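Local coordinates for extracellular solute-binding protein family 1 (Alicyclobacillus acidocaldarius subsp. acidocaldarius, PDB 4OVJ) that probably captures a solute outside the cell and hands it to a membrane transporter, as relatives in the bacterial solute-binding family do, at residues I112-P117 with L317-Q322; L120-I125 with S295-I300; E179-S184 with A390-K395. All coordinates share one frame; numbering follows the deposited sequence. Where two conformers were deposited one is given.

Contact 1: I112-P117 with L317-Q322; sequences ISTISP and LLNNVQ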
loop_
_atom_site.group_PDB
_atom_site.type_symbol
_atom_site.label_atom_id
_atom_site.label_comp_id
_atom_site.label_asym_id
_atom_site.label_seq_id
_atom_site.Cartn_x
_atom_site.Cartn_y
_atom_site.Cartn_z
ATOM N N ILE A 112 11.687 -15.520 7.519
ATOM C CA ILE A 112 10.766 -15.016 6.513
ATOM C C ILE A 112 9.548 -15.907 6.334
ATOM O O ILE A 112 8.728 -15.639 5.467
ATOM C CB ILE A 112 11.453 -14.784 5.157
ATOM C CG1 ILE A 112 12.044 -16.105 4.614
ATOM C CG2 ILE A 112 12.470 -13.667 5.311
ATOM C CD1 ILE A 112 12.356 -16.089 3.140
ATOM N N SER A 113 9.407 -16.925 7.186
ATOM C CA SER A 113 8.246 -17.827 7.138
ATOM C C SER A 113 6.947 -17.112 7.528
ATOM O O SER A 113 5.850 -17.603 7.239
ATOM C CB SER A 113 8.477 -19.051 8.041
ATOM O OG SER A 113 8.350 -18.716 9.420
ATOM N N THR A 114 7.093 -15.948 8.159
ATOM C CA THR A 114 5.993 -15.117 8.628
ATOM C C THR A 114 5.557 -14.083 7.589
ATOM O O THR A 114 4.638 -13.302 7.840
ATOM C CB THR A 114 6.433 -14.345 9.886
ATOM O OG1 THR A 114 7.662 -13.648 9.604
ATOM C CG2 THR A 114 6.633 -15.302 11.077
ATOM N N ILE A 115 6.223 -14.070 6.438
ATOM C CA ILE A 115 6.003 -13.058 5.412
ATOM C C ILE A 115 5.532 -13.771 4.150
ATOM O O ILE A 115 6.043 -14.827 3.819
ATOM C CB ILE A 115 7.307 -12.265 5.143
ATOM C CG1 ILE A 115 7.764 -11.592 6.441
ATOM C CG2 ILE A 115 7.102 -11.241 4.040
ATOM C CD1 ILE A 115 9.075 -10.844 6.349
ATOM N N SER A 116 4.560 -13.192 3.452
ATOM C CA SER A 116 4.043 -13.808 2.243
ATOM C C SER A 116 5.059 -13.747 1.119
ATOM O O SER A 116 5.758 -12.745 0.963
ATOM C CB SER A 116 2.755 -13.132 1.796
ATOM O OG SER A 116 1.653 -13.795 2.370
ATOM N N PRO A 117 5.146 -14.819 0.326
ATOM C CA PRO A 117 6.052 -14.803 -0.825
ATOM C C PRO A 117 5.854 -13.623 -1.786
ATOM O O PRO A 117 6.835 -13.045 -2.243
ATOM C CB PRO A 117 5.750 -16.131 -1.517
ATOM C CG PRO A 117 5.357 -17.020 -0.403
ATOM C CD PRO A 117 4.590 -16.168 0.558
ATOM N N LEU A 317 13.144 -6.473 14.322
ATOM C CA LEU A 317 12.198 -5.472 13.840
ATOM C C LEU A 317 11.013 -6.105 13.126
ATOM O O LEU A 317 9.896 -5.645 13.268
ATOM C CB LEU A 317 12.871 -4.469 12.903
ATOM C CG LEU A 317 13.944 -3.594 13.542
ATOM C CD1 LEU A 317 14.573 -2.728 12.462
ATOM C CD2 LEU A 317 13.395 -2.771 14.698
ATOM N N LEU A 318 11.269 -7.164 12.374
ATOM C CA LEU A 318 10.225 -7.840 11.628
ATOM C C LEU A 318 9.314 -8.685 12.488
ATOM O O LEU A 318 8.112 -8.681 12.279
ATOM C CB LEU A 318 10.825 -8.728 10.530
ATOM C CG LEU A 318 11.545 -8.011 9.387
ATOM C CD1 LEU A 318 12.357 -9.027 8.598
ATOM C CD2 LEU A 318 10.562 -7.299 8.477
ATOM N N ASN A 319 9.895 -9.435 13.417
ATOM C CA ASN A 319 9.184 -10.571 14.045
ATOM C C ASN A 319 8.999 -10.513 15.548
ATOM O O ASN A 319 8.261 -11.327 16.111
ATOM C CB ASN A 319 9.890 -11.875 13.688
ATOM C CG ASN A 319 9.645 -12.293 12.257
ATOM O OD1 ASN A 319 8.503 -12.317 11.797
ATOM N ND2 ASN A 319 10.707 -12.609 11.538
ATOM N N ASN A 320 9.673 -9.594 16.218
ATOM C CA ASN A 320 9.584 -9.557 17.666
ATOM C C ASN A 320 8.361 -8.778 18.112
ATOM O O ASN A 320 8.094 -7.703 17.589
ATOM C CB ASN A 320 10.855 -8.970 18.270
ATOM C CG ASN A 320 10.836 -9.005 19.773
ATOM O OD1 ASN A 320 10.292 -8.114 20.405
ATOM N ND2 ASN A 320 11.423 -10.039 20.354
ATOM N N VAL A 321 7.600 -9.338 19.060
ATOM C CA VAL A 321 6.377 -8.687 19.521
ATOM C C VAL A 321 6.642 -7.378 20.289
ATOM O O VAL A 321 5.826 -6.461 20.215
ATOM C CB VAL A 321 5.473 -9.654 20.335
ATOM C CG1 VAL A 321 6.097 -10.007 21.674
ATOM C CG2 VAL A 321 4.091 -9.045 20.527
ATOM N N GLN A 322 7.777 -7.271 20.984
ATOM C CA GLN A 322 8.133 -6.008 21.669
ATOM C C GLN A 322 8.406 -4.910 20.640
ATOM O O GLN A 322 7.993 -3.759 20.810
ATOM C CB GLN A 322 9.339 -6.170 22.606
ATOM C CG GLN A 322 9.216 -7.285 23.636
ATOM C CD GLN A 322 7.885 -7.282 24.364
ATOM O OE1 GLN A 322 7.393 -6.228 24.778
ATOM N NE2 GLN A 322 7.292 -8.467 24.529
#
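L318 and I115 meet by their branch ends: CD1 of I115 lies 4.4 Å from CD1 of L318, a loose apolar touch. Both side chains also reach I132 of strand 128-144 and V335, so the pair belongs to a larger apolar cluster. One residue on, N319 carries the polar part of the contact. T114 OG1 donates to N319 OD1 at 2.7 Å, approaching with a C=O...donor angle of 127° and standing 15° out of the carbonyl plane. The threonine torsion (chi1 53°) sets OG1 between the backbone N and the carbonyl carbon, which turns the hydroxyl to the asparagine. T114 itself stands in a type I beta turn closed by I115 N to I112 O at 3.1 Å. N319 OD1 takes a second bond from S336 OG, while ND2 gives its protons to the N111 carbonyl and N315 OD1; four bonds thus grip the amide and fix its rotation. At N320 the chain leaves helix 307-319 and turns at once into helix 321-327. N320 OD1 accepts from Q322 N at 2.7 Å, a weak, bent capping bond, and also from A323 N, making N320 the N-cap of the new helix. The arrangement is a beta turn docked on the C-terminal end of a helix within the solute-binding protein fold.

Contact 2: L120-I125 with S295-I300; sequences LKSGYI and SQFWSI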
loop_
_atom_site.group_PDB
_atom_site.type_symbol
_atom_site.label_atom_id
_atom_site.label_comp_id
_atom_site.label_asym_id
_atom_site.label_seq_id
_atom_site.Cartn_x
_atom_site.Cartn_y
_atom_site.Cartn_z
ATOM N N LEU A 120 7.457 -10.635 -0.253
ATOM C CA LEU A 120 8.919 -10.735 -0.362
ATOM C C LEU A 120 9.443 -10.409 -1.761
ATOM O O LEU A 120 10.521 -9.832 -1.890
ATOM C CB LEU A 120 9.416 -12.112 0.046
ATOM C CG LEU A 120 9.495 -12.335 1.540
ATOM C CD1 LEU A 120 9.629 -13.821 1.835
ATOM C CD2 LEU A 120 10.644 -11.533 2.162
ATOM N N LYS A 121 8.677 -10.771 -2.787
ATOM C CA LYS A 121 9.071 -10.540 -4.172
ATOM C C LYS A 121 9.369 -9.065 -4.459
ATOM O O LYS A 121 10.215 -8.751 -5.297
ATOM C CB LYS A 121 7.979 -11.051 -5.116
ATOM C CG LYS A 121 8.392 -11.099 -6.570
ATOM C CD LYS A 121 9.540 -12.068 -6.789
ATOM C CE LYS A 121 9.784 -12.318 -8.270
ATOM N NZ LYS A 121 11.236 -12.488 -8.544
ATOM N N SER A 122 8.694 -8.165 -3.750
ATOM C CA SER A 122 8.919 -6.720 -3.916
ATOM C C SER A 122 10.350 -6.281 -3.549
ATOM O O SER A 122 10.802 -5.238 -3.996
ATOM C CB SER A 122 7.877 -5.896 -3.150
ATOM O OG SER A 122 8.043 -5.981 -1.757
ATOM N N GLY A 123 11.058 -7.083 -2.757
ATOM C CA GLY A 123 12.437 -6.776 -2.373
ATOM C C GLY A 123 13.479 -7.430 -3.267
ATOM O O GLY A 123 14.675 -7.274 -3.031
ATOM N N TYR A 124 13.032 -8.170 -4.286
ATOM C CA TYR A 124 13.940 -8.877 -5.192
ATOM C C TYR A 124 14.395 -7.982 -6.341
ATOM O O TYR A 124 13.613 -7.220 -6.916
ATOM C CB TYR A 124 13.312 -10.161 -5.755
ATOM C CG TYR A 124 13.555 -11.398 -4.932
ATOM C CD1 TYR A 124 12.808 -11.661 -3.796
ATOM C CD2 TYR A 124 14.535 -12.325 -5.304
ATOM C CE1 TYR A 124 13.024 -12.801 -3.045
ATOM C CE2 TYR A 124 14.759 -13.470 -4.560
ATOM C CZ TYR A 124 13.998 -13.705 -3.431
ATOM O OH TYR A 124 14.221 -14.831 -2.682
ATOM N N ILE A 125 15.680 -8.075 -6.649
ATOM C CA ILE A 125 16.255 -7.447 -7.833
ATOM C C ILE A 125 17.146 -8.520 -8.463
ATOM O O ILE A 125 18.023 -9.062 -7.800
ATOM C CB ILE A 125 17.090 -6.201 -7.472
ATOM C CG1 ILE A 125 16.254 -5.130 -6.741
ATOM C CG2 ILE A 125 17.723 -5.594 -8.720
ATOM C CD1 ILE A 125 15.222 -4.430 -7.607
ATOM N N SER A 295 5.309 -0.631 2.509
ATOM C CA SER A 295 5.447 0.763 2.906
ATOM C C SER A 295 6.892 1.220 2.738
ATOM O O SER A 295 7.168 2.316 2.257
ATOM C CB SER A 295 5.031 0.934 4.357
ATOM O OG SER A 295 3.701 0.480 4.517
ATOM N N GLN A 296 7.790 0.364 3.188
ATOM C CA GLN A 296 9.225 0.617 3.212
ATOM C C GLN A 296 9.881 -0.735 3.377
ATOM O O GLN A 296 9.192 -1.741 3.487
ATOM C CB GLN A 296 9.668 1.506 4.385
ATOM C CG GLN A 296 8.690 2.514 4.931
ATOM C CD GLN A 296 9.188 3.150 6.204
ATOM O OE1 GLN A 296 9.846 2.490 7.032
ATOM N NE2 GLN A 296 8.882 4.418 6.383
ATOM N N PHE A 297 11.204 -0.755 3.399
ATOM C CA PHE A 297 11.988 -1.974 3.525
ATOM C C PHE A 297 13.096 -1.787 4.544
ATOM O O PHE A 297 13.604 -0.680 4.719
ATOM C CB PHE A 297 12.699 -2.333 2.213
ATOM C CG PHE A 297 11.795 -2.633 1.071
ATOM C CD1 PHE A 297 11.218 -1.604 0.345
ATOM C CD2 PHE A 297 11.563 -3.947 0.671
ATOM C CE1 PHE A 297 10.369 -1.873 -0.710
ATOM C CE2 PHE A 297 10.733 -4.215 -0.404
ATOM C CZ PHE A 297 10.123 -3.176 -1.083
ATOM N N TRP A 298 13.504 -2.891 5.171
ATOM C CA TRP A 298 14.775 -2.960 5.874
ATOM C C TRP A 298 15.802 -3.585 4.931
ATOM O O TRP A 298 15.558 -4.645 4.366
ATOM C CB TRP A 298 14.701 -3.827 7.127
ATOM C CG TRP A 298 13.649 -3.472 8.109
ATOM C CD1 TRP A 298 12.726 -4.326 8.627
ATOM C CD2 TRP A 298 13.391 -2.193 8.705
ATOM N NE1 TRP A 298 11.919 -3.672 9.514
ATOM C CE2 TRP A 298 12.299 -2.358 9.580
ATOM C CE3 TRP A 298 13.972 -0.925 8.584
ATOM C CZ2 TRP A 298 11.775 -1.305 10.316
ATOM C CZ3 TRP A 298 13.454 0.115 9.329
ATOM C CH2 TRP A 298 12.372 -0.083 10.184
ATOM N N SER A 299 16.953 -2.927 4.804
ATOM C CA SER A 299 18.064 -3.431 4.016
ATOM C C SER A 299 19.340 -3.382 4.874
ATOM O O SER A 299 19.431 -2.630 5.851
ATOM C CB SER A 299 18.242 -2.584 2.756
ATOM O OG SER A 299 17.158 -2.718 1.836
ATOM N N ILE A 300 20.313 -4.191 4.496
ATOM C CA ILE A 300 21.591 -4.262 5.180
ATOM C C ILE A 300 22.700 -3.898 4.190
ATOM O O ILE A 300 22.662 -4.296 3.027
ATOM C CB ILE A 300 21.825 -5.665 5.770
ATOM C CG1 ILE A 300 20.755 -5.985 6.809
ATOM C CG2 ILE A 300 23.216 -5.793 6.409
ATOM C CD1 ILE A 300 20.770 -7.410 7.317
#
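F297 points its ring at the turn formed by S122 and G123, and the contact is made by two of the outer ring carbons, CE2 and CZ. S122 OG comes to the ring edge, near its plane, 3.5 Å from CE2. Beside it the backbone takes over: S122 O is 3.6 Å from F297 CZ, and G123 CA is 3.7 Å from F297 CE2, approaching obliquely. The serine hydroxyl is committed to V119 O, a hydrogen bond back into helix 117-121, so it meets the ring in van der Waals contact alone. Its chi1 of 70° places OG between the backbone N and the carbonyl carbon, where it reaches V119 O at the ring edge of F297.

In the next shell the turn is fixed by its own backbone, with G123 N bonded to L120 O at 2.9 Å and Y124 N to K121 O at 3.0 Å, the latter closing a type I beta turn. G123 pairs through its backbone with Y130. F297 also touches M87 of strand 84-87 and P133, which touches S122 as well. With the F297 ring cut back to an alanine, a gap is likely to open between strand and turn, and S122, G123 and P133 would lose their common packing partner. W298, the following residue, turns to V314, L317 and L318 of helix 307-319, so the strand is packed on both faces. Strand 293-300, antiparallel to both 84-87 and 128-144, lies in the mixed sheet of the solute-binding fold, here covered by the turn that leads from helix 117-121 into strand 124-125.

Contact 3: E179-S184 with A390-K395; sequences ENDDES and AVQYGK. With SO4 (sulfate ion), chain B.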
loop_
_atom_site.group_PDB
_atom_site.type_symbol
_atom_site.label_atom_id
_atom_site.label_comp_id
_atom_site.label_asym_id
_atom_site.label_seq_id
_atom_site.Cartn_x
_atom_site.Cartn_y
_atom_site.Cartn_z
ATOM N N GLU A 179 -21.898 3.635 -2.684
ATOM C CA GLU A 179 -20.441 3.761 -2.621
ATOM C C GLU A 179 -20.028 5.090 -3.209
ATOM O O GLU A 179 -20.755 5.672 -3.993
ATOM C CB GLU A 179 -19.771 2.626 -3.419
ATOM C CG GLU A 179 -18.245 2.546 -3.276
ATOM C CD GLU A 179 -17.605 1.502 -4.186
ATOM O OE1 GLU A 179 -18.295 0.556 -4.571
ATOM O OE2 GLU A 179 -16.397 1.610 -4.503
ATOM N N ASN A 180 -18.844 5.551 -2.832
ATOM C CA ASN A 180 -18.199 6.671 -3.504
ATOM C C ASN A 180 -17.865 6.282 -4.939
ATOM O O ASN A 180 -17.775 5.098 -5.274
ATOM C CB ASN A 180 -16.909 7.037 -2.789
ATOM C CG ASN A 180 -17.120 7.685 -1.435
ATOM O OD1 ASN A 180 -18.228 7.739 -0.872
ATOM N ND2 ASN A 180 -16.026 8.162 -0.880
ATOM N N ASP A 181 -17.652 7.279 -5.788
ATOM C CA ASP A 181 -17.172 7.030 -7.138
ATOM C C ASP A 181 -15.657 6.918 -7.010
ATOM O O ASP A 181 -14.950 7.924 -6.994
ATOM C CB ASP A 181 -17.602 8.164 -8.068
ATOM C CG ASP A 181 -17.219 7.923 -9.514
ATOM O OD1 ASP A 181 -16.344 7.047 -9.757
ATOM O OD2 ASP A 181 -17.789 8.619 -10.403
ATOM N N ASP A 182 -15.174 5.679 -6.900
ATOM C CA ASP A 182 -13.799 5.409 -6.485
ATOM C C ASP A 182 -12.874 5.215 -7.679
ATOM O O ASP A 182 -12.153 4.217 -7.796
ATOM C CB ASP A 182 -13.781 4.218 -5.528
ATOM C CG ASP A 182 -14.360 4.569 -4.186
ATOM O OD1 ASP A 182 -13.957 5.612 -3.642
ATOM O OD2 ASP A 182 -15.217 3.819 -3.658
ATOM N N GLU A 183 -12.910 6.196 -8.564
ATOM C CA GLU A 183 -12.027 6.234 -9.713
ATOM C C GLU A 183 -10.790 7.071 -9.418
ATOM O O GLU A 183 -10.875 8.241 -9.051
ATOM C CB GLU A 183 -12.733 6.789 -10.931
ATOM C CG GLU A 183 -13.798 5.854 -11.489
ATOM C CD GLU A 183 -14.643 6.538 -12.545
ATOM O OE1 GLU A 183 -15.646 7.190 -12.172
ATOM O OE2 GLU A 183 -14.303 6.425 -13.745
ATOM N N SER A 184 -9.651 6.449 -9.630
ATOM C CA SER A 184 -8.356 7.075 -9.453
ATOM C C SER A 184 -7.377 6.265 -10.266
ATOM O O SER A 184 -7.662 5.123 -10.663
ATOM C CB SER A 184 -7.931 7.060 -7.983
ATOM O OG SER A 184 -7.637 5.738 -7.534
ATOM N N ALA A 390 -13.396 15.140 -15.931
ATOM C CA ALA A 390 -14.059 15.570 -17.184
ATOM C C ALA A 390 -15.125 14.593 -17.656
ATOM O O ALA A 390 -16.192 14.999 -18.106
ATOM C CB ALA A 390 -13.036 15.792 -18.292
ATOM N N VAL A 391 -14.838 13.299 -17.532
ATOM C CA VAL A 391 -15.802 12.270 -17.866
ATOM C C VAL A 391 -16.984 12.304 -16.885
ATOM O O VAL A 391 -18.124 12.201 -17.306
ATOM C CB VAL A 391 -15.139 10.876 -17.894
ATOM C CG1 VAL A 391 -16.177 9.777 -18.062
ATOM C CG2 VAL A 391 -14.117 10.822 -19.019
ATOM N N GLN A 392 -16.701 12.458 -15.592
ATOM C CA GLN A 392 -17.750 12.500 -14.551
ATOM C C GLN A 392 -18.659 13.704 -14.727
ATOM O O GLN A 392 -19.852 13.645 -14.441
ATOM C CB GLN A 392 -17.126 12.546 -13.162
ATOM C CG GLN A 392 -16.512 11.241 -12.698
ATOM C CD GLN A 392 -15.593 11.385 -11.492
ATOM O OE1 GLN A 392 -15.132 12.486 -11.150
ATOM N NE2 GLN A 392 -15.301 10.263 -10.848
ATOM N N TYR A 393 -18.079 14.803 -15.190
ATOM C CA TYR A 393 -18.832 16.027 -15.459
ATOM C C TYR A 393 -19.625 15.966 -16.766
ATOM O O TYR A 393 -20.472 16.820 -17.011
ATOM C CB TYR A 393 -17.874 17.213 -15.555
ATOM C CG TYR A 393 -17.360 17.806 -14.266
ATOM C CD1 TYR A 393 -17.978 17.575 -13.037
ATOM C CD2 TYR A 393 -16.278 18.670 -14.297
ATOM C CE1 TYR A 393 -17.506 18.181 -11.882
ATOM C CE2 TYR A 393 -15.799 19.274 -13.153
ATOM C CZ TYR A 393 -16.419 19.027 -11.947
ATOM O OH TYR A 393 -15.937 19.629 -10.817
ATOM N N GLY A 394 -19.335 14.986 -17.614
ATOM C CA GLY A 394 -20.007 14.853 -18.897
ATOM C C GLY A 394 -19.410 15.754 -19.959
ATOM O O GLY A 394 -20.019 15.970 -21.005
ATOM N N LYS A 395 -18.216 16.278 -19.702
ATOM C CA LYS A 395 -17.535 17.138 -20.662
ATOM C C LYS A 395 -16.933 16.347 -21.816
ATOM O O LYS A 395 -16.785 16.872 -22.908
ATOM C CB LYS A 395 -16.460 17.968 -19.965
ATOM C CG LYS A 395 -17.028 19.107 -19.126
ATOM C CD LYS A 395 -15.918 19.970 -18.538
ATOM C CE LYS A 395 -16.407 21.367 -18.196
ATOM N NZ LYS A 395 -17.358 21.358 -17.052
HETATM S S SO4 B . -5.992 6.116 -4.328
HETATM O O1 SO4 B . -6.053 7.252 -5.269
HETATM O O2 SO4 B . -4.612 5.577 -4.230
HETATM O O3 SO4 B . -6.384 6.583 -2.983
HETATM O O4 SO4 B . -6.938 5.078 -4.785
HETATM O O HOH W 1 -13.191 9.718 -8.630
#
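Q392 reaches out of the last turn of helix 377-392 toward the carboxylates of D181 and E183. From CB the chain leaves with CG anti to the carbonyl carbon (chi1 -73°) and runs extended, so that the amide is carried clear of the helix. CG is the first atom to touch, 3.7 Å from D181 OD2. CD passes the same oxygen, and T236 of helix 233-236 lies against both Q392 and D181. At the tip NE2 donates weakly to D181 OD2 at 3.0 Å and weakly to E183 OE1 at 3.4 Å. The two acids probably share one N-H, which fits the weakness of both bonds. The amide plane is turned 65° from the D181 carboxylate and 74° from that of E183. The other N-H goes to a water 3.1 Å from NE2, which donates to the E183 carbonyl O at 2.8 Å and to the D181 carbonyl O.

Behind Q392 the helix ends in a Schellman motif: G394, with positive phi, gives its N to V391 O, and K395 N bonds back to A390 O at 2.9 Å. The loop facing it bends in an inverse gamma turn centred on D182. R225 makes the stronger polar contact with both acids, its NH1 forming salt bridges to D181 OD2 and E183 OE1. D181 OD1 and E183 OE1 lie 2.5 Å apart, so one of the acids probably keeps a proton; the R225 charge would probably ease what repulsion is left. S184 is the N-cap of helix 185-194, its OG accepting from T187 N. The same hydroxyl lies 2.9 Å from O4 of a sulfate, probably from the crystallisation liquor, that is also held by Y139 OH and W260 NE1.

How the contacts relate
Contacts 1 and 2 are neighbours, their centres 13 Å apart, and they touch: I115 CG2 lies 3.6 Å from L120 CG, and L317 CB is 3.6 Å from W298 NE1. The loop of contact 1 packs on helix 117-121 of contact 2, and helix 307-319 of contact 1 on strand 293-300 of contact 2. Contact 3 lies across the centre of the chain, about 40 Å from contact 1 and 35 Å from contact 2 between centres; the nearest atoms of contacts 2 and 3 are about 17 Å apart. The sulfate beside S184 lies on the side of contact 3 that faces contact 2, its O2 13.1 Å from S295 OG, a position consistent with the cleft between two lobes.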